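1,4-dihydroxy-2-naphthoyl-CoA hydrolase (PDB 1VH5) hydrolyses 1,4-dihydroxy-2-naphthoyl-CoA to 1,4-dihydroxy-2-naphthoate and CoA in menaquinone biosynthesis, and also acts on a wide range of other acyl-CoA thioesters. Local coordinates at residues 39-44 against 97-102; 62-67 against 118-123. One frame throughout, in Å; residues are numbered along the deposited sequence.

Contact 1: 39-44 against 97-102; sequences EATMPV and EGRVRG
T41 and R99 meet at about a right angle. R99 turns one edge of its guanidinium to the hydroxyl, and both NE (2.9 Å) and NH1 (3.0 Å) donate to T41 OG1 within the guanidinium plane. A bend at chi3 (68°) swings the arginine head over to T41 on the neighbouring strand. One face of the same head lies over the backbone where M42 joins P43. T41 turns its methyl the other way: CG2 sits 3.9 Å above the centre of the R101 guanidinium. R101 NH2 reaches E39 OE1 at 2.8 Å in a salt bridge, with carboxylate and guanidinium planes 75° apart. On the opposite side of the sheet M42 and V100 lie side by side and face helix 57-74, with M42 CE 4.1 Å from V100 CG2. Antiparallel backbone bonds join A40 to G102 and M42 to V100. At the end of the pairing V44 N donates almost straight to G98 O (2.9 Å, 176°), and a water bridges G98 O and V44 O. E31 also hydrogen-bonds T41 OG1, and D27 forms a salt bridge with R99. T41 and the arginines thus tie the polar face, while the apolar one closes on the hot dog helix.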
loop_
_atom_site.group_PDB
_atom_site.type_symbol
_atom_site.label_atom_id
_atom_site.label_comp_id
_atom_site.label_asym_id
_atom_site.label_seq_id
_atom_site.Cartn_x
_atom_site.Cartn_y
_atom_site.Cartn_z
ATOM N N GLU A 39 2.977 17.272 4.085
ATOM C CA GLU A 39 3.933 16.264 4.558
ATOM C C GLU A 39 3.393 15.520 5.765
ATOM O O GLU A 39 2.738 16.093 6.651
ATOM C CB GLU A 39 5.282 16.871 4.978
ATOM C CG GLU A 39 5.895 17.794 3.950
ATOM C CD GLU A 39 7.209 18.417 4.392
ATOM O OE1 GLU A 39 7.655 18.165 5.542
ATOM O OE2 GLU A 39 7.801 19.155 3.566
ATOM N N ALA A 40 3.678 14.212 5.788
ATOM C CA ALA A 40 3.372 13.385 6.943
ATOM C C ALA A 40 4.491 12.383 7.172
ATOM O O ALA A 40 5.177 11.978 6.220
ATOM C CB ALA A 40 2.077 12.692 6.769
ATOM N N THR A 41 4.665 11.955 8.424
ATOM C CA THR A 41 5.647 10.911 8.721
ATOM C C THR A 41 4.993 9.632 9.236
ATOM O O THR A 41 3.855 9.605 9.616
ATOM C CB THR A 41 6.689 11.380 9.748
ATOM O OG1 THR A 41 6.016 11.672 10.986
ATOM C CG2 THR A 41 7.405 12.644 9.286
ATOM N N MET A 42 5.779 8.556 9.230
ATOM C CA MET A 42 5.334 7.222 9.643
ATOM C C MET A 42 6.525 6.464 10.188
ATOM O O MET A 42 7.609 6.522 9.616
ATOM C CB MET A 42 4.749 6.464 8.447
ATOM C CG MET A 42 4.232 5.030 8.703
ATOM S SD MET A 42 3.617 4.238 7.222
ATOM C CE MET A 42 5.084 4.048 6.390
ATOM N N PRO A 43 6.337 5.748 11.307
ATOM C CA PRO A 43 7.472 5.014 11.869
ATOM C C PRO A 43 7.765 3.774 11.036
ATOM O O PRO A 43 6.859 3.218 10.379
ATOM C CB PRO A 43 6.949 4.583 13.254
ATOM C CG PRO A 43 5.476 4.412 13.057
ATOM C CD PRO A 43 5.111 5.531 12.087
ATOM N N VAL A 44 9.030 3.379 11.057
ATOM C CA VAL A 44 9.482 2.085 10.559
ATOM C C VAL A 44 9.535 1.226 11.826
ATOM O O VAL A 44 10.459 1.324 12.624
ATOM C CB VAL A 44 10.857 2.155 9.840
ATOM C CG1 VAL A 44 11.231 0.785 9.278
ATOM C CG2 VAL A 44 10.875 3.223 8.734
ATOM N N GLU A 97 14.650 1.955 10.238
ATOM C CA GLU A 97 14.475 2.577 11.554
ATOM C C GLU A 97 14.049 4.024 11.427
ATOM O O GLU A 97 13.956 4.571 10.319
ATOM C CB GLU A 97 15.745 2.452 12.380
ATOM C CG GLU A 97 16.865 3.311 11.839
ATOM C CD GLU A 97 18.250 2.872 12.265
ATOM O OE1 GLU A 97 18.446 2.540 13.458
ATOM O OE2 GLU A 97 19.153 2.873 11.401
ATOM N N GLY A 98 13.738 4.631 12.566
ATOM C CA GLY A 98 13.249 5.989 12.602
ATOM C C GLY A 98 11.893 6.151 11.958
ATOM O O GLY A 98 11.057 5.261 12.026
ATOM N N ARG A 99 11.671 7.324 11.376
ATOM C CA ARG A 99 10.415 7.638 10.710
ATOM C C ARG A 99 10.748 8.016 9.304
ATOM O O ARG A 99 11.774 8.640 9.067
ATOM C CB ARG A 99 9.673 8.789 11.388
ATOM C CG ARG A 99 9.280 8.499 12.845
ATOM C CD ARG A 99 8.547 9.651 13.505
ATOM N NE ARG A 99 7.214 9.885 12.939
ATOM C CZ ARG A 99 6.132 9.225 13.296
ATOM N NH1 ARG A 99 4.969 9.513 12.745
ATOM N NH2 ARG A 99 6.195 8.271 14.230
ATOM N N VAL A 100 9.878 7.647 8.377
ATOM C CA VAL A 100 10.008 8.154 7.008
ATOM C C VAL A 100 9.029 9.279 6.792
ATOM O O VAL A 100 8.060 9.399 7.524
ATOM C CB VAL A 100 9.781 7.029 5.930
ATOM C CG1 VAL A 100 10.920 6.028 5.997
ATOM C CG2 VAL A 100 8.402 6.378 6.052
ATOM N N ARG A 101 9.344 10.129 5.817
ATOM C CA ARG A 101 8.527 11.315 5.553
ATOM C C ARG A 101 8.017 11.329 4.116
ATOM O O ARG A 101 8.823 11.270 3.186
ATOM C CB ARG A 101 9.332 12.576 5.826
ATOM C CG ARG A 101 8.536 13.898 5.613
ATOM C CD ARG A 101 9.418 15.151 5.788
ATOM N NE ARG A 101 9.890 15.221 7.158
ATOM C CZ ARG A 101 9.297 15.917 8.108
ATOM N NH1 ARG A 101 9.772 15.857 9.351
ATOM N NH2 ARG A 101 8.228 16.652 7.832
ATOM N N GLY A 102 6.706 11.416 3.950
ATOM C CA GLY A 102 6.143 11.625 2.624
ATOM C C GLY A 102 5.895 13.094 2.356
ATOM O O GLY A 102 5.356 13.811 3.219
HETATM O O HOH W 1 10.720 3.662 14.488
#

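Contact 2: 62-67 against 118-123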
loop_
_atom_site.group_PDB
_atom_site.type_symbol
_atom_site.label_atom_id
_atom_site.label_comp_id
_atom_site.label_asym_id
_atom_site.label_seq_id
_atom_site.Cartn_x
_atom_site.Cartn_y
_atom_site.Cartn_z
ATOM N N VAL A 62 0.615 2.902 1.775
ATOM C CA VAL A 62 -0.357 3.431 2.730
ATOM C C VAL A 62 -0.067 4.908 3.051
ATOM O O VAL A 62 -0.967 5.749 3.043
ATOM C CB VAL A 62 -0.392 2.627 4.046
ATOM C CG1 VAL A 62 -1.336 3.306 5.049
ATOM C CG2 VAL A 62 -0.876 1.180 3.796
ATOM N N LEU A 63 1.188 5.218 3.317
ATOM C CA LEU A 63 1.565 6.596 3.629
ATOM C C LEU A 63 1.229 7.512 2.434
ATOM O O LEU A 63 0.555 8.571 2.597
ATOM C CB LEU A 63 3.039 6.687 4.053
ATOM C CG LEU A 63 3.557 8.118 4.321
ATOM C CD1 LEU A 63 2.805 8.777 5.489
ATOM C CD2 LEU A 63 5.050 8.062 4.610
ATOM N N ALA A 64 1.642 7.108 1.225
ATOM C CA ALA A 64 1.414 7.929 0.033
ATOM C C ALA A 64 -0.073 8.143 -0.188
ATOM O O ALA A 64 -0.504 9.279 -0.474
ATOM C CB ALA A 64 2.040 7.282 -1.203
ATOM N N GLU A 65 -0.883 7.082 -0.103
ATOM C CA GLU A 65 -2.303 7.228 -0.380
ATOM C C GLU A 65 -2.972 8.040 0.722
ATOM O O GLU A 65 -3.909 8.796 0.448
ATOM C CB GLU A 65 -2.990 5.853 -0.553
ATOM C CG GLU A 65 -4.459 6.002 -0.959
ATOM C CD GLU A 65 -4.986 4.919 -1.862
ATOM O OE1 GLU A 65 -4.190 4.176 -2.497
ATOM O OE2 GLU A 65 -6.222 4.828 -1.897
ATOM N N SER A 66 -2.544 7.871 1.978
ATOM C CA SER A 66 -3.155 8.639 3.086
ATOM C C SER A 66 -2.940 10.134 2.902
ATOM O O SER A 66 -3.839 10.927 3.175
ATOM C CB SER A 66 -2.519 8.219 4.406
ATOM O OG SER A 66 -2.825 6.863 4.725
ATOM N N ILE A 67 -1.752 10.523 2.458
ATOM C CA ILE A 67 -1.422 11.943 2.245
ATOM C C ILE A 67 -2.129 12.465 1.013
ATOM O O ILE A 67 -2.804 13.497 1.061
ATOM C CB ILE A 67 0.096 12.205 2.097
ATOM C CG1 ILE A 67 0.867 11.761 3.348
ATOM C CG2 ILE A 67 0.346 13.708 1.916
ATOM C CD1 ILE A 67 2.352 11.666 3.111
ATOM N N ILE A 118 3.846 11.701 -4.564
ATOM C CA ILE A 118 4.306 11.622 -3.196
ATOM C C ILE A 118 5.673 10.936 -3.184
ATOM O O ILE A 118 5.815 9.783 -3.632
ATOM C CB ILE A 118 3.344 10.868 -2.261
ATOM C CG1 ILE A 118 1.890 11.359 -2.381
ATOM C CG2 ILE A 118 3.912 10.986 -0.818
ATOM C CD1 ILE A 118 1.090 10.689 -3.511
ATOM N N GLU A 119 6.682 11.644 -2.663
ATOM C CA GLU A 119 8.012 11.067 -2.508
ATOM C C GLU A 119 8.234 10.803 -1.021
ATOM O O GLU A 119 7.880 11.636 -0.168
ATOM C CB GLU A 119 9.087 12.008 -3.067
ATOM C CG GLU A 119 9.093 12.143 -4.592
ATOM C CD GLU A 119 10.176 13.108 -5.096
ATOM O OE1 GLU A 119 10.451 14.141 -4.427
ATOM O OE2 GLU A 119 10.766 12.848 -6.173
ATOM N N ILE A 120 8.809 9.636 -0.709
ATOM C CA ILE A 120 8.991 9.256 0.691
ATOM C C ILE A 120 10.471 9.118 0.941
ATOM O O ILE A 120 11.179 8.420 0.220
ATOM C CB ILE A 120 8.262 7.944 0.958
ATOM C CG1 ILE A 120 6.752 8.167 0.725
ATOM C CG2 ILE A 120 8.587 7.406 2.407
ATOM C CD1 ILE A 120 5.986 6.940 0.719
ATOM N N PHE A 121 10.945 9.796 1.980
ATOM C CA PHE A 121 12.370 9.906 2.312
ATOM C C PHE A 121 12.624 9.329 3.699
ATOM O O PHE A 121 11.768 9.364 4.587
ATOM C CB PHE A 121 12.850 11.376 2.314
ATOM C CG PHE A 121 12.607 12.098 1.014
ATOM C CD1 PHE A 121 11.356 12.689 0.765
ATOM C CD2 PHE A 121 13.589 12.159 0.054
ATOM C CE1 PHE A 121 11.098 13.337 -0.445
ATOM C CE2 PHE A 121 13.343 12.811 -1.182
ATOM C CZ PHE A 121 12.096 13.416 -1.398
ATOM N N ASP A 122 13.823 8.809 3.900
ATOM C CA ASP A 122 14.242 8.402 5.246
ATOM C C ASP A 122 14.776 9.601 6.030
ATOM O O ASP A 122 14.801 10.723 5.533
ATOM C CB ASP A 122 15.252 7.241 5.160
ATOM C CG ASP A 122 16.578 7.643 4.545
ATOM O OD1 ASP A 122 17.323 6.729 4.080
ATOM O OD2 ASP A 122 16.970 8.837 4.507
ATOM N N GLU A 123 15.216 9.358 7.273
ATOM C CA GLU A 123 15.650 10.451 8.153
ATOM C C GLU A 123 16.888 11.199 7.676
ATOM O O GLU A 123 17.123 12.349 8.084
ATOM C CB GLU A 123 15.815 9.963 9.599
ATOM C CG GLU A 123 14.507 9.486 10.185
ATOM C CD GLU A 123 14.554 9.173 11.666
ATOM O OE1 GLU A 123 15.626 8.739 12.190
ATOM O OE2 GLU A 123 13.493 9.349 12.305
#
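V62 O is gripped twice by S66, by the hydroxyl OG at 2.7 Å and by the backbone N at 2.9 Å. The two donors come from opposite faces of the carbonyl plane, and OG sits well above that plane. S66 OG also hydrogen-bonds H56 of the second subunit, so this side of the helix belongs to the dimer interface. The other side, with L63, A64 and I67, meets strand 113-121. I118 lies against A64, its CB 4.0 Å from A64 CB. Its CG1 runs beside its own backbone N (chi1 -50°), which brings CG1 within 3.7 Å of A64 O. The other branch, CG2, faces A64 CA and comes 4.3 Å from I67 CD1. This is the hot dog fold of the PaaI thioesterases, in which an antiparallel sheet wraps round a long central helix, here 57-74. Replacing I118 by an alanine would remove both branches beyond CB and would probably cost I67 CD1 its contact with this strand and open a gap beside A64. Further along the strand, I120 crosses L63 obliquely, with CD1 4.2 Å from L63 CD2. A64 touches both isoleucines, and its CB is 4.4 Å from I120 CD1. E65, the probable nucleophile or proton acceptor, points away from the strand, and its OE1 hydrogen-bonds H91 of the second subunit.

How the contacts relate
The centres of the two contacts lie about 7 Å apart. Their segments alternate along the chain: 39-44, 62-67, 97-102, 118-123. Contact 1 pairs two strands of the antiparallel sheet. Contact 2 sets helix 57-74 against strand 113-121, the neighbour of 99-106 in the sheet. The contacts also touch directly: R101 N is 2.8 Å from F121 O, and R99 N is 2.9 Å from E123 OE2, both probable hydrogen bonds. L63 of contact 2 links them through the core, since it packs on M42 and V100 of contact 1. The helix that carries E65, the probable catalytic residue, is thus backed by three adjacent strands of one sheet.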